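Local coordinates for stiv-a81 (Sulfolobus Turreted Icosahedral Virus, PDB 3RKL), which is of unconfirmed function but is a helical-bundle protein of a hyperthermophilic archaeal virus, seen as several associated subunits, at residues L25-V36 with Y64-F75. The protein carries 1 engineered substitution. Residues are numbered along the deposited sequence; the frame is centred on the assembly and turned at random. Where two conformers were deposited one is given.
Sequences LQEDIKNLAEIV and YAIYLAGATSMF. Engineered in segment 64-75: Met74 (natural residue Leu).
Ile29 and Leu32 of helix 25-46 interlock with Leu68, Ala71 and Phe75 of helix 55-80, a compact example of knobs-into-holes packing in an antiparallel helical hairpin. The two local axes approach to 9.1 Å at an angle of 154°, and the second subunit packs against the hairpin, consistent with the four-helix bundle of this protein.

Ile29 shows how one branched side chain can serve several neighbours. It sits in a hole lined by Leu68, Ala71, Thr72 and Phe75. From CB the chain divides. Ile29 CG2, anti to the backbone N, meets Leu68 CD1 at 3.8 Å. Ile29 CG1 lies beside that N, chi1 -71°, and meets the Ala71 methyl. Ile29 CD1, the outermost carbon, settles over a face of the Phe75 ring in a CH-pi contact, 3.9 Å from its centroid. Gln26 OE1 meets the same ring at its edge, with the amide steeply inclined to it, while Gln26 NE2 donates a hydrogen bond to Ala40 O of the second subunit.

The interlocking is reciprocal. Leu68 enters the hole formed by Ile29, Leu32, Ala33 and Val36, its CD2 3.7 Å from Ala33 CA. Toward the end of the hairpin facing its connecting loop, Val36 CG2 lies against the backbone of Tyr64 and Ala65. At the other end, Leu25 CD2 touches CE of the engineered, selenium-bearing Met74 at 3.6 Å. Tyr64 receives Ile35 CG2 over a face, 4.2 Å from the ring centroid, while Leu32 CD2 presses on the ring's edge only 3.2 Å from Tyr64 CD1.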
loop_
_atom_site.group_PDB
_atom_site.type_symbol
_atom_site.label_atom_id
_atom_site.label_comp_id
_atom_site.label_asym_id
_atom_site.label_seq_id
_atom_site.Cartn_x
_atom_site.Cartn_y
_atom_site.Cartn_z
ATOM N N LEU A 25 8.940 2.461 -22.434
ATOM C CA LEU A 25 8.064 3.585 -22.077
ATOM C C LEU A 25 7.029 3.224 -21.014
ATOM O O LEU A 25 6.865 3.961 -20.040
ATOM C CB LEU A 25 7.390 4.207 -23.301
ATOM C CG LEU A 25 8.308 4.942 -24.279
ATOM C CD1 LEU A 25 7.530 5.487 -25.476
ATOM C CD2 LEU A 25 9.059 6.073 -23.560
ATOM N N GLN A 26 6.351 2.090 -21.186
ATOM C CA GLN A 26 5.313 1.676 -20.237
ATOM C C GLN A 26 5.878 1.605 -18.813
ATOM O O GLN A 26 5.264 2.105 -17.863
ATOM C CB GLN A 26 4.691 0.332 -20.654
ATOM C CG GLN A 26 3.694 -0.266 -19.639
ATOM C CD GLN A 26 2.401 0.521 -19.547
ATOM O OE1 GLN A 26 1.465 0.302 -20.328
ATOM N NE2 GLN A 26 2.329 1.426 -18.572
ATOM N N GLU A 27 7.053 1.001 -18.671
ATOM C CA GLU A 27 7.684 0.822 -17.367
ATOM C C GLU A 27 8.296 2.117 -16.859
ATOM O O GLU A 27 8.159 2.461 -15.679
ATOM C CB GLU A 27 8.756 -0.279 -17.423
ATOM C CG GLU A 27 8.174 -1.671 -17.548
ATOM C CD GLU A 27 7.171 -1.978 -16.452
ATOM O OE1 GLU A 27 7.568 -1.944 -15.268
ATOM O OE2 GLU A 27 5.992 -2.239 -16.779
ATOM N N ASP A 28 8.964 2.835 -17.755
ATOM C CA ASP A 28 9.602 4.109 -17.410
ATOM C C ASP A 28 8.586 5.145 -16.932
ATOM O O ASP A 28 8.847 5.912 -15.999
ATOM C CB ASP A 28 10.371 4.671 -18.617
ATOM C CG ASP A 28 11.626 3.869 -18.959
ATOM O OD1 ASP A 28 12.229 3.220 -18.070
ATOM O OD2 ASP A 28 12.012 3.899 -20.140
ATOM N N ILE A 29 7.415 5.180 -17.565
ATOM C CA ILE A 29 6.386 6.125 -17.141
ATOM C C ILE A 29 5.939 5.821 -15.703
ATOM O O ILE A 29 5.857 6.728 -14.877
ATOM C CB ILE A 29 5.200 6.153 -18.139
ATOM C CG1 ILE A 29 5.646 6.829 -19.441
ATOM C CG2 ILE A 29 4.011 6.882 -17.537
ATOM C CD1 ILE A 29 4.705 6.598 -20.625
ATOM N N LYS A 30 5.670 4.550 -15.391
ATOM C CA LYS A 30 5.292 4.175 -14.020
ATOM C C LYS A 30 6.400 4.548 -13.038
ATOM O O LYS A 30 6.150 5.157 -11.991
ATOM C CB LYS A 30 5.007 2.672 -13.915
ATOM C CG LYS A 30 3.752 2.210 -14.641
ATOM C CD LYS A 30 3.443 0.734 -14.375
ATOM C CE LYS A 30 4.557 -0.215 -14.792
ATOM N NZ LYS A 30 4.211 -1.672 -14.547
ATOM N N ASN A 31 7.630 4.184 -13.387
ATOM C CA ASN A 31 8.774 4.423 -12.498
ATOM C C ASN A 31 9.025 5.911 -12.247
ATOM O O ASN A 31 9.281 6.332 -11.108
ATOM C CB ASN A 31 10.034 3.786 -13.058
ATOM C CG ASN A 31 9.996 2.270 -13.037
ATOM O OD1 ASN A 31 9.191 1.663 -12.327
ATOM N ND2 ASN A 31 10.883 1.641 -13.824
ATOM N N LEU A 32 8.948 6.700 -13.309
ATOM C CA LEU A 32 9.162 8.139 -13.192
ATOM C C LEU A 32 8.043 8.799 -12.367
ATOM O O LEU A 32 8.309 9.693 -11.569
ATOM C CB LEU A 32 9.269 8.793 -14.565
ATOM C CG LEU A 32 10.535 8.485 -15.371
ATOM C CD1 LEU A 32 10.362 8.905 -16.826
ATOM C CD2 LEU A 32 11.737 9.152 -14.778
ATOM N N ALA A 33 6.795 8.352 -12.531
ATOM C CA ALA A 33 5.705 8.905 -11.736
ATOM C C ALA A 33 5.909 8.620 -10.246
ATOM O O ALA A 33 5.649 9.469 -9.399
ATOM C CB ALA A 33 4.323 8.381 -12.208
ATOM N N GLU A 34 6.343 7.406 -9.950
ATOM C CA GLU A 34 6.621 6.996 -8.584
ATOM C C GLU A 34 7.752 7.833 -7.977
ATOM O O GLU A 34 7.667 8.253 -6.823
ATOM C CB GLU A 34 6.966 5.511 -8.577
ATOM C CG GLU A 34 7.104 4.904 -7.221
ATOM C CD GLU A 34 7.321 3.411 -7.290
ATOM O OE1 GLU A 34 8.010 2.942 -8.225
ATOM O OE2 GLU A 34 6.801 2.705 -6.405
ATOM N N ILE A 35 8.812 8.070 -8.762
ATOM C CA ILE A 35 9.932 8.893 -8.302
ATOM C C ILE A 35 9.471 10.315 -7.989
ATOM O O ILE A 35 9.827 10.888 -6.958
ATOM C CB ILE A 35 11.105 8.866 -9.324
ATOM C CG1 ILE A 35 11.807 7.513 -9.264
ATOM C CG2 ILE A 35 12.087 10.022 -9.076
ATOM C CD1 ILE A 35 12.629 7.180 -10.499
ATOM N N VAL A 36 8.679 10.905 -8.883
ATOM C CA VAL A 36 8.163 12.247 -8.673
ATOM C C VAL A 36 7.304 12.296 -7.408
ATOM O O VAL A 36 7.457 13.197 -6.586
ATOM C CB VAL A 36 7.383 12.733 -9.918
ATOM C CG1 VAL A 36 6.634 14.024 -9.653
ATOM C CG2 VAL A 36 8.360 12.912 -11.109
ATOM N N TYR A 64 12.777 15.071 -13.047
ATOM C CA TYR A 64 12.075 13.806 -13.289
ATOM C C TYR A 64 10.657 14.031 -13.817
ATOM O O TYR A 64 10.188 13.266 -14.644
ATOM C CB TYR A 64 12.145 12.896 -12.057
ATOM C CG TYR A 64 13.431 12.117 -12.066
ATOM C CD1 TYR A 64 13.480 10.857 -12.645
ATOM C CD2 TYR A 64 14.614 12.661 -11.577
ATOM C CE1 TYR A 64 14.649 10.136 -12.709
ATOM C CE2 TYR A 64 15.807 11.943 -11.645
ATOM C CZ TYR A 64 15.810 10.682 -12.225
ATOM O OH TYR A 64 16.963 9.947 -12.301
ATOM N N ALA A 65 9.994 15.105 -13.389
ATOM C CA ALA A 65 8.686 15.460 -13.941
ATOM C C ALA A 65 8.797 15.828 -15.429
ATOM O O ALA A 65 7.912 15.513 -16.228
ATOM C CB ALA A 65 8.061 16.606 -13.143
ATOM N N ILE A 66 9.889 16.496 -15.797
ATOM C CA ILE A 66 10.150 16.839 -17.200
ATOM C C ILE A 66 10.346 15.550 -18.029
ATOM O O ILE A 66 9.764 15.407 -19.110
ATOM C CB ILE A 66 11.355 17.789 -17.334
ATOM C CG1 ILE A 66 10.973 19.202 -16.874
ATOM C CG2 ILE A 66 11.897 17.796 -18.776
ATOM C CD1 ILE A 66 10.116 19.993 -17.869
ATOM N N TYR A 67 11.121 14.607 -17.501
ATOM C CA TYR A 67 11.368 13.338 -18.207
ATOM C C TYR A 67 10.058 12.564 -18.402
ATOM O O TYR A 67 9.802 11.974 -19.460
ATOM C CB TYR A 67 12.365 12.482 -17.444
ATOM C CG TYR A 67 13.717 13.131 -17.223
ATOM C CD1 TYR A 67 14.196 14.128 -18.077
ATOM C CD2 TYR A 67 14.517 12.735 -16.168
ATOM C CE1 TYR A 67 15.415 14.718 -17.862
ATOM C CE2 TYR A 67 15.760 13.310 -15.966
ATOM C CZ TYR A 67 16.192 14.301 -16.809
ATOM O OH TYR A 67 17.430 14.879 -16.572
ATOM N N LEU A 68 9.228 12.603 -17.369
ATOM C CA LEU A 68 7.916 11.974 -17.410
ATOM C C LEU A 68 7.008 12.610 -18.470
ATOM O O LEU A 68 6.337 11.901 -19.231
ATOM C CB LEU A 68 7.293 12.063 -16.023
ATOM C CG LEU A 68 5.928 11.459 -15.776
ATOM C CD1 LEU A 68 5.861 9.984 -16.255
ATOM C CD2 LEU A 68 5.621 11.611 -14.289
ATOM N N ALA A 69 7.007 13.940 -18.556
ATOM C CA ALA A 69 6.206 14.630 -19.580
ATOM C C ALA A 69 6.687 14.242 -20.979
ATOM O O ALA A 69 5.873 13.946 -21.871
ATOM C CB ALA A 69 6.255 16.148 -19.384
ATOM N N GLY A 70 8.003 14.178 -21.164
ATOM C CA GLY A 70 8.577 13.748 -22.441
ATOM C C GLY A 70 8.260 12.302 -22.771
ATOM O O GLY A 70 7.873 11.994 -23.898
ATOM N N ALA A 71 8.390 11.425 -21.783
ATOM C CA ALA A 71 8.053 10.003 -21.944
ATOM C C ALA A 71 6.597 9.776 -22.363
ATOM O O ALA A 71 6.314 8.989 -23.276
ATOM C CB ALA A 71 8.369 9.225 -20.655
ATOM N N THR A 72 5.660 10.456 -21.705
ATOM C CA THR A 72 4.257 10.321 -22.085
ATOM C C THR A 72 3.981 10.861 -23.495
ATOM O O THR A 72 3.092 10.378 -24.170
ATOM C CB THR A 72 3.306 10.992 -21.083
ATOM O OG1 THR A 72 3.552 12.400 -21.045
ATOM C CG2 THR A 72 3.466 10.370 -19.691
ATOM N N SER A 73 4.744 11.857 -23.926
ATOM C CA SER A 73 4.602 12.363 -25.288
ATOM C C SER A 73 5.016 11.292 -26.277
ATOM O O SER A 73 4.323 11.042 -27.267
ATOM C CB SER A 73 5.445 13.618 -25.503
ATOM O OG SER A 73 5.179 14.170 -26.782
HETATM N N MSE A 74 6.160 10.672 -26.005
HETATM C CA MSE A 74 6.668 9.581 -26.857
HETATM C C MSE A 74 5.664 8.423 -26.917
HETATM O O MSE A 74 5.496 7.777 -27.951
HETATM C CB MSE A 74 8.005 9.060 -26.324
HETATM C CG MSE A 74 9.157 10.052 -26.355
HETATM SE SE MSE A 74 10.711 9.416 -25.306
HETATM C CE MSE A 74 10.921 7.658 -26.137
ATOM N N PHE A 75 5.018 8.156 -25.782
ATOM C CA PHE A 75 4.063 7.054 -25.631
ATOM C C PHE A 75 2.843 7.256 -26.532
ATOM O O PHE A 75 2.401 6.325 -27.195
ATOM C CB PHE A 75 3.694 6.956 -24.139
ATOM C CG PHE A 75 3.123 5.626 -23.684
ATOM C CD1 PHE A 75 3.707 4.418 -24.015
ATOM C CD2 PHE A 75 2.051 5.619 -22.802
ATOM C CE1 PHE A 75 3.192 3.225 -23.524
ATOM C CE2 PHE A 75 1.539 4.444 -22.305
ATOM C CZ PHE A 75 2.103 3.240 -22.673
#